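Possible galactose mutarotase (Streptomyces platensis subsp. rosaceus, PDB 4RNL) is of unknown function but probably interconverts the alpha and beta anomers of an aldose such as galactose, as aldose 1-epimerases (mutarotases) do. Local coordinates at residues G193-A196 and G197-L200; R137-P140 and D141-G145; F229-R232 and A233-V237. All blocks are in the same frame, centred on the assembly; numbering follows the deposited sequence.

Interaction 1: residues G193-A196 and G197-L200; sequences GSAA and GHEL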
ATOM      1  N   GLY A 193      -3.414  19.625  -6.065  1.00 13.01           N
ATOM      2  CA  GLY A 193      -4.843  19.511  -6.311  1.00 13.35           C
ATOM      3  C   GLY A 193      -5.212  18.090  -6.683  1.00 12.19           C
ATOM      4  O   GLY A 193      -4.619  17.143  -6.161  1.00 14.01           O
ATOM      5  N   SER A 194      -6.190  17.929  -7.575  1.00 12.13           N
ATOM      6  CA  SER A 194      -6.678  16.588  -7.914  1.00 11.61           C
ATOM      7  C   SER A 194      -5.681  15.771  -8.727  1.00 11.39           C
ATOM      8  O   SER A 194      -4.938  16.310  -9.553  1.00 14.17           O
ATOM      9  CB  SER A 194      -8.008  16.671  -8.668  1.00 13.69           C
ATOM     10  OG  SER A 194      -8.441  15.371  -9.055  1.00 13.89           O
ATOM     11  N   ALA A 195      -5.669  14.461  -8.488  1.00  8.64           N
ATOM     12  CA  ALA A 195      -4.879  13.549  -9.311  1.00 10.48           C
ATOM     13  C   ALA A 195      -5.747  12.857 -10.368  1.00 11.56           C
ATOM     14  O   ALA A 195      -5.300  11.931 -11.037  1.00 13.84           O
ATOM     15  CB  ALA A 195      -4.181  12.514  -8.422  1.00 10.36           C
ATOM     16  N   ALA A 196      -6.989  13.311 -10.537  1.00 14.30           N
ATOM     17  CA  ALA A 196      -7.917  12.591 -11.425  1.00 16.66           C
ATOM     18  C   ALA A 196      -7.552  12.760 -12.901  1.00 14.07           C
ATOM     19  O   ALA A 196      -8.027  12.002 -13.753  1.00 16.45           O
ATOM     20  CB  ALA A 196      -9.364  13.009 -11.174  1.00 15.13           C
ATOM     21  N   GLY A 197      -6.709  13.756 -13.190  1.00  8.77           N
ATOM     22  CA  GLY A 197      -6.198  13.969 -14.533  1.00 12.77           C
ATOM     23  C   GLY A 197      -5.039  13.055 -14.909  1.00 15.30           C
ATOM     24  O   GLY A 197      -4.645  13.007 -16.083  1.00 14.66           O
ATOM     25  N   HIS A 198      -4.487  12.329 -13.936  1.00 10.31           N
ATOM     26  CA  HIS A 198      -3.414  11.367 -14.238  1.00  8.35           C
ATOM     27  C   HIS A 198      -3.913  10.290 -15.192  1.00 12.36           C
ATOM     28  O   HIS A 198      -5.055   9.839 -15.096  1.00 13.13           O
ATOM     29  CB  HIS A 198      -2.909  10.649 -12.985  1.00  8.07           C
ATOM     30  CG  HIS A 198      -2.127  11.514 -12.045  1.00 16.61           C
ATOM     31  ND1 HIS A 198      -2.202  12.890 -12.053  1.00 18.82           N
ATOM     32  CD2 HIS A 198      -1.262  11.189 -11.058  1.00 15.66           C
ATOM     33  CE1 HIS A 198      -1.414  13.376 -11.110  1.00 17.42           C
ATOM     34  NE2 HIS A 198      -0.837  12.363 -10.486  1.00 14.37           N
ATOM     35  N   GLU A 199      -3.036   9.845 -16.084  1.00 12.39           N
ATOM     36  CA  GLU A 199      -3.371   8.762 -16.998  1.00  8.94           C
ATOM     37  C   GLU A 199      -2.897   7.449 -16.395  1.00 10.24           C
ATOM     38  O   GLU A 199      -1.751   7.336 -15.946  1.00 12.03           O
ATOM     39  CB  GLU A 199      -2.722   8.999 -18.362  1.00 12.10           C
ATOM     40  CG  GLU A 199      -3.264  10.251 -19.050  1.00 14.73           C
ATOM     41  CD  GLU A 199      -2.589  10.545 -20.372  1.00 23.52           C
ATOM     42  OE1 GLU A 199      -1.482  10.010 -20.615  1.00 23.01           O
ATOM     43  OE2 GLU A 199      -3.172  11.320 -21.170  1.00 19.49           O
ATOM     44  N   LEU A 200      -3.792   6.466 -16.366  1.00 10.17           N
ATOM     45  CA  LEU A 200      -3.484   5.164 -15.787  1.00 11.25           C
ATOM     46  C   LEU A 200      -3.692   4.089 -16.832  1.00 10.70           C
ATOM     47  O   LEU A 200      -4.700   4.101 -17.538  1.00  9.70           O
ATOM     48  CB  LEU A 200      -4.405   4.883 -14.591  1.00 14.05           C
ATOM     49  CG  LEU A 200      -4.248   3.511 -13.923  1.00 11.39           C
ATOM     50  CD1 LEU A 200      -2.844   3.357 -13.361  1.00 14.16           C
ATOM     51  CD2 LEU A 200      -5.284   3.314 -12.834  1.00  7.35           C
TER
HETATM   52  O   HOH W   1      -4.759  15.651 -12.190  1.00 27.55           O

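Interaction 2: residues R137-P140 and D141-G145; sequences RVSP and DGEEG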
ATOM      1  N   ARG A 137       8.895  -7.292  12.822  1.00 13.71           N
ATOM      2  CA  ARG A 137       8.026  -7.387  13.993  1.00 12.01           C
ATOM      3  C   ARG A 137       7.293  -8.712  13.984  1.00 15.29           C
ATOM      4  O   ARG A 137       6.805  -9.147  12.943  1.00 15.17           O
ATOM      5  CB  ARG A 137       7.002  -6.242  13.995  1.00 11.99           C
ATOM      6  CG  ARG A 137       6.071  -6.240  15.202  1.00 16.28           C
ATOM      7  CD  ARG A 137       5.013  -5.147  15.071  1.00 16.28           C
ATOM      8  NE  ARG A 137       4.110  -5.113  16.218  1.00 15.88           N
ATOM      9  CZ  ARG A 137       2.965  -5.787  16.283  1.00 16.07           C
ATOM     10  NH1 ARG A 137       2.581  -6.554  15.265  1.00 12.56           N
ATOM     11  NH2 ARG A 137       2.204  -5.691  17.370  1.00 20.27           N
ATOM     12  N   VAL A 138       7.226  -9.366  15.140  1.00 12.95           N
ATOM     13  CA  VAL A 138       6.395 -10.551  15.268  1.00 14.95           C
ATOM     14  C   VAL A 138       5.013 -10.131  15.741  1.00 15.59           C
ATOM     15  O   VAL A 138       4.883  -9.463  16.769  1.00 15.39           O
ATOM     16  CB  VAL A 138       6.970 -11.535  16.278  1.00 19.14           C
ATOM     17  CG1 VAL A 138       6.050 -12.746  16.401  1.00 17.93           C
ATOM     18  CG2 VAL A 138       8.377 -11.944  15.872  1.00 17.75           C
ATOM     19  N   SER A 139       3.986 -10.504  14.982  1.00 14.06           N
ATOM     20  CA  SER A 139       2.600 -10.290  15.390  1.00 14.74           C
ATOM     21  C   SER A 139       2.168 -11.553  16.122  1.00 16.78           C
ATOM     22  O   SER A 139       2.085 -12.631  15.514  1.00 14.18           O
ATOM     23  CB  SER A 139       1.731 -10.062  14.151  1.00 12.37           C
ATOM     24  OG  SER A 139       0.342 -10.114  14.453  1.00 14.74           O
ATOM     25  N   PRO A 140       1.923 -11.451  17.438  1.00 17.92           N
ATOM     26  CA  PRO A 140       1.711 -12.691  18.191  1.00 22.57           C
ATOM     27  C   PRO A 140       0.399 -13.387  17.860  1.00 20.62           C
ATOM     28  O   PRO A 140      -0.505 -12.770  17.291  1.00 15.60           O
ATOM     29  CB  PRO A 140       1.726 -12.232  19.653  1.00 21.83           C
ATOM     30  CG  PRO A 140       1.467 -10.762  19.604  1.00 21.61           C
ATOM     31  CD  PRO A 140       2.009 -10.269  18.312  1.00 17.21           C
ATOM     32  N   ASP A 141       0.335 -14.677  18.189  1.00 14.82           N
ATOM     33  CA  ASP A 141      -0.873 -15.484  18.057  1.00 15.92           C
ATOM     34  C   ASP A 141      -2.046 -14.746  18.698  1.00 18.82           C
ATOM     35  O   ASP A 141      -1.968 -14.337  19.854  1.00 18.31           O
ATOM     36  CB  ASP A 141      -0.637 -16.825  18.759  1.00 19.21           C
ATOM     37  CG  ASP A 141      -1.849 -17.750  18.721  1.00 26.10           C
ATOM     38  OD1 ASP A 141      -2.593 -17.767  17.716  1.00 24.75           O
ATOM     39  OD2 ASP A 141      -2.040 -18.487  19.707  1.00 30.75           O
ATOM     40  N   GLY A 142      -3.118 -14.544  17.936  1.00 19.70           N
ATOM     41  CA  GLY A 142      -4.309 -13.902  18.469  1.00 18.29           C
ATOM     42  C   GLY A 142      -4.367 -12.397  18.280  1.00 17.50           C
ATOM     43  O   GLY A 142      -5.386 -11.776  18.601  1.00 15.05           O
ATOM     44  N   GLU A 143      -3.293 -11.794  17.771  1.00 13.90           N
ATOM     45  CA  GLU A 143      -3.301 -10.343  17.579  1.00 15.66           C
ATOM     46  C   GLU A 143      -4.392  -9.953  16.601  1.00 14.75           C
ATOM     47  O   GLU A 143      -4.417 -10.440  15.463  1.00 13.30           O
ATOM     48  CB  GLU A 143      -1.950  -9.825  17.075  1.00 16.78           C
ATOM     49  CG  GLU A 143      -1.963  -8.322  16.808  1.00 19.87           C
ATOM     50  CD  GLU A 143      -0.573  -7.740  16.674  1.00 22.18           C
ATOM     51  OE1 GLU A 143       0.002  -7.334  17.716  1.00 21.49           O
ATOM     52  OE2 GLU A 143      -0.058  -7.687  15.533  1.00 18.18           O
ATOM     53  N   GLU A 144      -5.291  -9.080  17.057  1.00 14.71           N
ATOM     54  CA  GLU A 144      -6.479  -8.685  16.298  1.00 16.90           C
ATOM     55  C   GLU A 144      -7.325  -9.879  15.852  1.00 18.64           C
ATOM     56  O   GLU A 144      -8.061  -9.795  14.868  1.00 15.46           O
ATOM     57  CB  GLU A 144      -6.101  -7.819  15.093  1.00 14.81           C
ATOM     58  CG  GLU A 144      -5.608  -6.416  15.461  1.00 16.67           C
ATOM     59  CD  GLU A 144      -6.704  -5.548  16.058  1.00 23.00           C
ATOM     60  OE1 GLU A 144      -7.905  -5.878  15.897  1.00 18.35           O
ATOM     61  OE2 GLU A 144      -6.368  -4.532  16.701  1.00 28.20           O
ATOM     62  N   GLY A 145      -7.224 -10.987  16.577  1.00 17.94           N
ATOM     63  CA  GLY A 145      -8.044 -12.151  16.278  1.00 17.12           C
ATOM     64  C   GLY A 145      -7.440 -13.146  15.300  1.00 17.93           C
ATOM     65  O   GLY A 145      -7.975 -14.233  15.140  1.00 17.51           O
TER
HETATM   66  O   HOH W   2      -2.610  -9.786  13.362  1.00 14.06           O

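Interaction 3: residues F229-R232 and A233-V237; sequences FDFR and AARAV. With PO4 (phosphate ion), chain G.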
ATOM      1  N   PHE A 229     -14.367   0.463 -15.710  1.00 10.92           N
ATOM      2  CA  PHE A 229     -13.161  -0.107 -15.100  1.00  8.17           C
ATOM      3  C   PHE A 229     -12.122  -0.536 -16.136  1.00 11.38           C
ATOM      4  O   PHE A 229     -11.106  -1.138 -15.796  1.00 14.37           O
ATOM      5  CB  PHE A 229     -13.536  -1.274 -14.178  1.00 12.72           C
ATOM      6  CG  PHE A 229     -14.588  -0.908 -13.170  1.00  9.27           C
ATOM      7  CD1 PHE A 229     -14.240  -0.241 -11.999  1.00 11.30           C
ATOM      8  CD2 PHE A 229     -15.925  -1.193 -13.407  1.00  9.23           C
ATOM      9  CE1 PHE A 229     -15.207   0.111 -11.069  1.00 11.57           C
ATOM     10  CE2 PHE A 229     -16.906  -0.843 -12.482  1.00 12.29           C
ATOM     11  CZ  PHE A 229     -16.546  -0.188 -11.312  1.00 11.73           C
ATOM     12  N   ASP A 230     -12.371  -0.213 -17.401  1.00  9.47           N
ATOM     13  CA  ASP A 230     -11.424  -0.560 -18.460  1.00 10.34           C
ATOM     14  C   ASP A 230     -10.252   0.425 -18.505  1.00 12.01           C
ATOM     15  O   ASP A 230     -10.402   1.564 -18.966  1.00 12.70           O
ATOM     16  CB  ASP A 230     -12.131  -0.616 -19.825  1.00 14.07           C
ATOM     17  CG  ASP A 230     -11.286  -1.282 -20.907  1.00 17.70           C
ATOM     18  OD1 ASP A 230     -10.086  -1.543 -20.664  1.00 16.12           O
ATOM     19  OD2 ASP A 230     -11.820  -1.540 -22.018  1.00 14.86           O
ATOM     20  N   PHE A 231      -9.097  -0.021 -18.013  1.00 11.65           N
ATOM     21  CA  PHE A 231      -7.846   0.750 -18.057  1.00 10.50           C
ATOM     22  C   PHE A 231      -6.805   0.020 -18.895  1.00 11.75           C
ATOM     23  O   PHE A 231      -5.598   0.223 -18.720  1.00 11.94           O
ATOM     24  CB  PHE A 231      -7.269   0.972 -16.642  1.00 10.32           C
ATOM     25  CG  PHE A 231      -8.000   2.015 -15.828  1.00 10.56           C
ATOM     26  CD1 PHE A 231      -7.691   3.365 -15.965  1.00 11.21           C
ATOM     27  CD2 PHE A 231      -8.961   1.644 -14.886  1.00 10.06           C
ATOM     28  CE1 PHE A 231      -8.351   4.333 -15.206  1.00 10.92           C
ATOM     29  CE2 PHE A 231      -9.629   2.605 -14.123  1.00 13.19           C
ATOM     30  CZ  PHE A 231      -9.322   3.955 -14.279  1.00 10.69           C
ATOM     31  N   ARG A 232      -7.257  -0.838 -19.806  1.00  8.75           N
ATOM     32  CA  ARG A 232      -6.314  -1.621 -20.599  1.00 12.77           C
ATOM     33  C   ARG A 232      -5.489  -0.720 -21.521  1.00 18.12           C
ATOM     34  O   ARG A 232      -4.333  -1.028 -21.824  1.00 14.55           O
ATOM     35  CB  ARG A 232      -7.043  -2.711 -21.379  1.00 11.09           C
ATOM     36  CG  ARG A 232      -7.548  -3.874 -20.488  1.00 14.02           C
ATOM     37  CD  ARG A 232      -8.401  -4.845 -21.294  1.00 13.11           C
ATOM     38  NE  ARG A 232      -9.554  -4.162 -21.882  1.00 15.51           N
ATOM     39  CZ  ARG A 232     -10.296  -4.650 -22.873  1.00 21.52           C
ATOM     40  NH1 ARG A 232     -10.016  -5.835 -23.398  1.00 17.68           N
ATOM     41  NH2 ARG A 232     -11.316  -3.947 -23.343  1.00 19.90           N
ATOM     42  N   ALA A 233      -6.089   0.391 -21.948  1.00 13.90           N
ATOM     43  CA  ALA A 233      -5.374   1.463 -22.651  1.00 14.41           C
ATOM     44  C   ALA A 233      -5.282   2.680 -21.737  1.00 19.46           C
ATOM     45  O   ALA A 233      -6.264   3.025 -21.076  1.00 18.18           O
ATOM     46  CB  ALA A 233      -6.098   1.830 -23.941  1.00 14.73           C
ATOM     47  N   ALA A 234      -4.118   3.335 -21.699  1.00 15.61           N
ATOM     48  CA  ALA A 234      -3.906   4.464 -20.786  1.00 14.76           C
ATOM     49  C   ALA A 234      -4.969   5.525 -20.969  1.00 13.64           C
ATOM     50  O   ALA A 234      -5.267   5.904 -22.091  1.00 13.41           O
ATOM     51  CB  ALA A 234      -2.537   5.074 -21.008  1.00 12.55           C
ATOM     52  N   ARG A 235      -5.539   6.004 -19.863  1.00 13.38           N
ATOM     53  CA  ARG A 235      -6.579   7.031 -19.917  1.00 13.18           C
ATOM     54  C   ARG A 235      -6.659   7.746 -18.577  1.00 11.03           C
ATOM     55  O   ARG A 235      -6.254   7.190 -17.559  1.00 10.72           O
ATOM     56  CB  ARG A 235      -7.938   6.388 -20.220  1.00 15.75           C
ATOM     57  CG  ARG A 235      -8.184   5.122 -19.402  1.00 27.37           C
ATOM     58  CD  ARG A 235      -9.667   4.853 -19.149  1.00 28.03           C
ATOM     59  NE  ARG A 235     -10.143   5.593 -17.990  1.00 21.00           N
ATOM     60  CZ  ARG A 235     -11.023   5.131 -17.112  1.00 17.60           C
ATOM     61  NH1 ARG A 235     -11.547   3.920 -17.256  1.00 15.45           N
ATOM     62  NH2 ARG A 235     -11.372   5.886 -16.086  1.00 14.42           N
ATOM     63  N   ALA A 236      -7.218   8.952 -18.570  1.00 11.59           N
ATOM     64  CA  ALA A 236      -7.398   9.691 -17.319  1.00 10.78           C
ATOM     65  C   ALA A 236      -8.207   8.862 -16.320  1.00 14.58           C
ATOM     66  O   ALA A 236      -9.173   8.196 -16.710  1.00 12.20           O
ATOM     67  CB  ALA A 236      -8.081  11.024 -17.586  1.00 13.36           C
ATOM     68  N   VAL A 237      -7.802   8.880 -15.049  1.00 11.91           N
ATOM     69  CA  VAL A 237      -8.536   8.168 -14.006  1.00 12.32           C
ATOM     70  C   VAL A 237      -9.975   8.690 -13.938  1.00 12.59           C
ATOM     71  O   VAL A 237     -10.937   7.907 -14.005  1.00 11.01           O
ATOM     72  CB  VAL A 237      -7.831   8.266 -12.634  1.00 11.53           C
ATOM     73  CG1 VAL A 237      -8.723   7.673 -11.543  1.00 11.14           C
ATOM     74  CG2 VAL A 237      -6.488   7.524 -12.677  1.00 11.23           C
TER
HETATM   75  P   PO4 G 403     -12.638  -5.993 -26.221  0.79 42.92           P
HETATM   76  O1  PO4 G 403     -13.814  -6.675 -26.872  0.79 44.72           O
HETATM   77  O2  PO4 G 403     -13.126  -4.847 -25.371  0.79 37.39           O
HETATM   78  O3  PO4 G 403     -11.878  -6.984 -25.370  0.79 33.51           O
HETATM   79  O4  PO4 G 403     -11.740  -5.431 -27.298  0.79 50.67           O

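Interaction 1: residues G193-A196 and G197-L200
A195 and H198 meet at the two ends of a type I beta turn that leads the chain into strand 199-202 of the large antiparallel sheet. The turn is closed by one backbone hydrogen bond, H198 N to A195 O, 3.0 Å. The H198 side chain folds back over the residue three before it. H198 CB lies 3.3 Å from A195 O, and its CG, set opposite the carbonyl carbon and beside the backbone N (chi1 -70°), stays against the same oxygen. Farther out, ND1 and CE1 pass A195 CA. The ring thus turns one face to the methyl group: A195 CB stands 3.9 Å from the centroid of the H198 ring, 10° off the normal, a CH-pi contact over the centre. At the tip, NE2 is hydrogen-bonded to the backbone N of L187, so this buried ring is held by a polar partner as well as by the methyl. L305 of strand 305-310 packs on both A195 and H198. Overlapping the start of this turn, S194 makes an ST turn, its OG accepting from A196 N at 2.9 Å. A water bridges the two segments, donating to S194 O at 2.7 Å and accepting from G197 N at 2.9 Å.

Interaction 2: residues R137-P140 and D141-G145
R137 faces E143 across the connection between strands 132-139 and 150-159, where a type II beta turn, P140 to E143, follows the end of strand 132-139 in the large antiparallel sheet. R137 runs out extended from CG to NE, its CG opposite the backbone N (chi1 -179°), which carries the guanidinium forward alongside the strand to the carboxylate arriving from the opposite direction. The two flat groups meet end-on and nearly coplanar, 18° apart. R137 NH2 gives a hydrogen bond to E143 OE1 at 2.8 Å and R137 NH1 one to E143 OE2 at 2.9 Å, each oxygen accepting on its syn lone pair and each bond nearly straight, 168° at the hydrogen. This bidentate salt bridge fixes the rotation of the carboxylate. S139 adds a third bond: its OG donates to E143 OE2 at 2.7 Å, coming from above the carboxylate plane, so OE2 accepts from two donors. The same S139 OG also bonds R84 NH2, a second positive charge close to the site, which probably helps keep E143 ionised. P140 contributes its ring and its carbonyl. The ring lies against the end of E143, with P140 CD 3.6 Å from E143 OE1, while P140 O accepts from E143 N at 3.0 Å to close the turn. G142 occupies the third position of that turn with positive phi. On this exposed surface a water spans the bend, donating to S139 OG at 3.2 Å and to E143 O at 2.8 Å.

Interaction 3: residues F229-R232 and A233-V237
From F231 to R235 the backbone rounds a bend and enters the edge strand 235-236, bringing the R235 side chain back across F231 and up to the carbonyl of D230. The R235 guanidinium lies flat over one face of the F231 ring, planes 20° apart, with R235 CZ 3.8 Å from the centroid of the F231 ring. This is a cation-pi stack, its nearest pair being F231 CZ and R235 NH2 at 3.3 Å. R235 CG sits between the backbone N and the carbonyl carbon (chi1 44°), and the bend at chi3 then lays the planar group down on the ring. Bonds around the guanidinium edge hold it there. R235 NH1 donates to D230 O at 3.1 Å, reaching that oxygen from above its carbonyl plane, while NE and NH2 together grip A236 O side-on. NH2 also bonds Y241 OH, and NH1 the carbonyl of R228. Y241 meets the F231 ring edge-to-face as well, so both partners of the stack share a neighbour. On the outer side D230 and R232 pair off. D230 OD1 accepts from R232 N at 3.0 Å, an Asx turn, and also from R232 NE at 2.9 Å, the two donors coming from opposite faces of the carboxylate plane. R232 NH2 completes the side-on salt bridge with D230 OD2 at 2.8 Å. Beyond it, NH1 and NH2 bind two oxygens of a phosphate ion, probably from the crystallisation liquor, which T225 OG1 also holds. R232 sits between two anions, carboxylate and phosphate, which probably balance its charge in the crystal, whereas R235 is held by carbonyl oxygens, the Y241 hydroxyl and an aromatic face, so dipoles and pi electrons probably help to stabilise its charge.

How the interactions relate
All three interactions reach the same large antiparallel sheet. Interactions 1 and 3 are neighbours, centres 12 Å apart: strands 199-202 and 235-236 pair there, with L200 N to R235 O at 2.8 Å and H198 O to V237 N at 2.9 Å as probable hydrogen bonds, while L200 packs on F231 and V237. Interaction 2 stands on the other side of the chain's centre, about 30 Å from interaction 1 between nearest atoms. It is a surface contact built on charge. Interactions 1 and 3 are partly buried: interaction 1 sets an imidazole face on a methyl, interaction 3 a guanidinium on a phenyl face, and interaction 3 adds an outward salt bridge and a phosphate that interaction 1 lacks.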